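Local coordinates for protein ribonucleoside-diphosphate reductase, alpha chain (Actinobacillus ureae ATCC 25976, PDB 6DQX) that probably reduces ribonucleoside diphosphates to deoxyribonucleotides, as the catalytic subunit of a class Id ribonucleotide reductase, at residues Ile117-Thr121 and Phe160-Phe164. Sequence-based numbering, arbitrary orientation.
Sequences IMVTT and FSKLF
The Phe160 ring takes the CD1 methyl of Ile117 on one face. This is a CH-pi contact: CD1 stands 3.6 Å from the ring centroid, only 2° off the ring normal. The Phe164 ring has the backbone carbon of Thr120 at its edge, in plane. Thr120 CG2 approaches it obliquely, 3.7 Å from CE1. Thr121 OG1 does likewise, 3.7 Å from CZ. In Ile117, CG1 anti to the carbonyl carbon and an extended chi2 together carry CD1 over the Phe160 ring. Its CG2 touches both Phe160 CD1 and Leu163 CD2. Leu163 reaches toward the other helix with CD2. That methyl touches Met118 CE at 3.8 Å and Thr121 OG1 at 3.5 Å. The Met118 chain bends at chi2 and chi3, which brings CE back to the contact. Thr121 OG1 donates to Ile117 O at 2.8 Å, from 40° out of the carbonyl plane. Ile117 O also accepts from Thr121 N, so two bonds hold it and the hydroxyl spends its proton within its own helix. The contact joins helices 114-130 and 156-170 of the barrel domain, successive beta-alpha-beta crossovers linking parallel strands 105-109, 134-137 and 181-186. The axes of the two short segments run nearly parallel, at 21° and 10.8 Å apart. Phe138 and Phe181 meet the Phe164 ring. Val167, Val170 and Ile171 of the second subunit pack on Leu163, Phe160 and Met118, so the helix pair forms part of the dimer interface.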
ATOM      1  N   ILE A 117      -4.629   4.880  -8.023  1.00 16.62           N
ATOM      2  CA  ILE A 117      -3.591   3.983  -7.519  1.00 16.07           C
ATOM      3  C   ILE A 117      -3.968   3.434  -6.141  1.00 15.68           C
ATOM      4  O   ILE A 117      -3.797   2.239  -5.896  1.00 14.57           O
ATOM      5  CB  ILE A 117      -2.189   4.646  -7.570  1.00 16.05           C
ATOM      6  CG1 ILE A 117      -1.765   4.827  -9.035  1.00 16.62           C
ATOM      7  CG2 ILE A 117      -1.128   3.847  -6.832  1.00 15.80           C
ATOM      8  CD1 ILE A 117      -0.726   5.910  -9.227  1.00 17.74           C
ATOM      9  N   MET A 118      -4.500   4.273  -5.235  1.00 15.14           N
ATOM     10  CA  MET A 118      -4.925   3.757  -3.931  1.00 16.79           C
ATOM     11  C   MET A 118      -6.148   2.838  -3.988  1.00 16.07           C
ATOM     12  O   MET A 118      -6.239   1.870  -3.212  1.00 16.25           O
ATOM     13  CB  MET A 118      -5.179   4.886  -2.921  1.00 18.14           C
ATOM     14  CG  MET A 118      -3.952   5.699  -2.548  1.00 20.52           C
ATOM     15  SD  MET A 118      -2.444   4.774  -2.197  1.00 24.16           S
ATOM     16  CE  MET A 118      -1.538   5.099  -3.635  1.00 25.88           C
ATOM     17  N   VAL A 119      -7.075   3.118  -4.892  1.00 17.01           N
ATOM     18  CA  VAL A 119      -8.223   2.224  -5.109  1.00 17.65           C
ATOM     19  C   VAL A 119      -7.728   0.806  -5.458  1.00 16.97           C
ATOM     20  O   VAL A 119      -8.138  -0.173  -4.837  1.00 16.05           O
ATOM     21  CB  VAL A 119      -9.166   2.737  -6.213  1.00 19.00           C
ATOM     22  CG1 VAL A 119     -10.149   1.656  -6.652  1.00 19.68           C
ATOM     23  CG2 VAL A 119      -9.925   3.989  -5.752  1.00 19.29           C
ATOM     24  N   THR A 120      -6.796   0.739  -6.395  1.00 17.03           N
ATOM     25  CA  THR A 120      -6.213  -0.536  -6.823  1.00 17.45           C
ATOM     26  C   THR A 120      -5.397  -1.196  -5.709  1.00 16.50           C
ATOM     27  O   THR A 120      -5.493  -2.394  -5.509  1.00 15.69           O
ATOM     28  CB  THR A 120      -5.371  -0.369  -8.100  1.00 17.83           C
ATOM     29  OG1 THR A 120      -6.128   0.354  -9.061  1.00 18.10           O
ATOM     30  CG2 THR A 120      -4.953  -1.749  -8.674  1.00 18.10           C
ATOM     31  N   THR A 121      -4.649  -0.395  -4.937  1.00 15.73           N
ATOM     32  CA  THR A 121      -3.895  -0.905  -3.803  1.00 15.78           C
ATOM     33  C   THR A 121      -4.796  -1.621  -2.786  1.00 15.49           C
ATOM     34  O   THR A 121      -4.485  -2.730  -2.334  1.00 16.50           O
ATOM     35  CB  THR A 121      -3.076   0.248  -3.122  1.00 15.36           C
ATOM     36  OG1 THR A 121      -2.184   0.807  -4.085  1.00 16.15           O
ATOM     37  CG2 THR A 121      -2.254  -0.241  -1.991  1.00 15.93           C
ATOM     38  N   PHE A 160       5.483   2.915  -8.816  1.00 18.56           N
ATOM     39  CA  PHE A 160       4.231   2.427  -8.213  1.00 18.78           C
ATOM     40  C   PHE A 160       4.129   0.899  -8.100  1.00 18.92           C
ATOM     41  O   PHE A 160       3.432   0.389  -7.222  1.00 19.12           O
ATOM     42  CB  PHE A 160       2.998   3.002  -8.919  1.00 18.96           C
ATOM     43  CG  PHE A 160       2.899   4.480  -8.789  1.00 19.81           C
ATOM     44  CD1 PHE A 160       2.698   5.065  -7.533  1.00 19.53           C
ATOM     45  CD2 PHE A 160       3.074   5.283  -9.874  1.00 20.15           C
ATOM     46  CE1 PHE A 160       2.652   6.428  -7.402  1.00 20.61           C
ATOM     47  CE2 PHE A 160       3.031   6.658  -9.753  1.00 21.65           C
ATOM     48  CZ  PHE A 160       2.811   7.231  -8.510  1.00 21.24           C
ATOM     49  N   SER A 161       4.824   0.167  -8.964  1.00 18.90           N
ATOM     50  CA  SER A 161       4.852  -1.308  -8.842  1.00 18.72           C
ATOM     51  C   SER A 161       5.419  -1.767  -7.496  1.00 19.49           C
ATOM     52  O   SER A 161       5.009  -2.791  -6.987  1.00 19.00           O
ATOM     53  CB  SER A 161       5.619  -1.959 -10.004  1.00 19.50           C
ATOM     54  OG  SER A 161       7.029  -1.971  -9.802  1.00 20.83           O
ATOM     55  N   LYS A 162       6.297  -0.951  -6.875  1.00 20.18           N
ATOM     56  CA  LYS A 162       6.849  -1.253  -5.550  1.00 20.99           C
ATOM     57  C   LYS A 162       5.770  -1.370  -4.496  1.00 19.26           C
ATOM     58  O   LYS A 162       5.857  -2.185  -3.593  1.00 18.71           O
ATOM     59  CB  LYS A 162       7.917  -0.211  -5.127  1.00 22.46           C
ATOM     60  CG  LYS A 162       9.103  -0.181  -6.064  1.00 25.98           C
ATOM     61  CD  LYS A 162      10.325   0.520  -5.480  1.00 28.03           C
ATOM     62  CE  LYS A 162      10.135   2.008  -5.409  1.00 28.08           C
ATOM     63  NZ  LYS A 162      11.372   2.703  -4.954  1.00 27.72           N
ATOM     64  N   LEU A 163       4.704  -0.599  -4.639  1.00 19.65           N
ATOM     65  CA  LEU A 163       3.597  -0.660  -3.718  1.00 19.94           C
ATOM     66  C   LEU A 163       2.887  -2.012  -3.758  1.00 18.85           C
ATOM     67  O   LEU A 163       2.548  -2.599  -2.739  1.00 18.10           O
ATOM     68  CB  LEU A 163       2.633   0.461  -4.084  1.00 23.73           C
ATOM     69  CG  LEU A 163       1.483   0.862  -3.202  1.00 26.38           C
ATOM     70  CD1 LEU A 163       1.856   0.881  -1.727  1.00 27.86           C
ATOM     71  CD2 LEU A 163       1.012   2.230  -3.690  1.00 27.69           C
ATOM     72  N   PHE A 164       2.694  -2.537  -4.962  1.00 18.12           N
ATOM     73  CA  PHE A 164       1.970  -3.802  -5.102  1.00 17.63           C
ATOM     74  C   PHE A 164       2.819  -4.986  -4.671  1.00 17.58           C
ATOM     75  O   PHE A 164       2.319  -5.915  -4.046  1.00 17.96           O
ATOM     76  CB  PHE A 164       1.449  -3.916  -6.530  1.00 17.09           C
ATOM     77  CG  PHE A 164       0.425  -2.872  -6.841  1.00 16.54           C
ATOM     78  CD1 PHE A 164      -0.901  -3.080  -6.477  1.00 16.89           C
ATOM     79  CD2 PHE A 164       0.786  -1.650  -7.392  1.00 16.55           C
ATOM     80  CE1 PHE A 164      -1.856  -2.098  -6.704  1.00 17.41           C
ATOM     81  CE2 PHE A 164      -0.162  -0.660  -7.619  1.00 16.67           C
ATOM     82  CZ  PHE A 164      -1.493  -0.889  -7.276  1.00 16.85           C
TER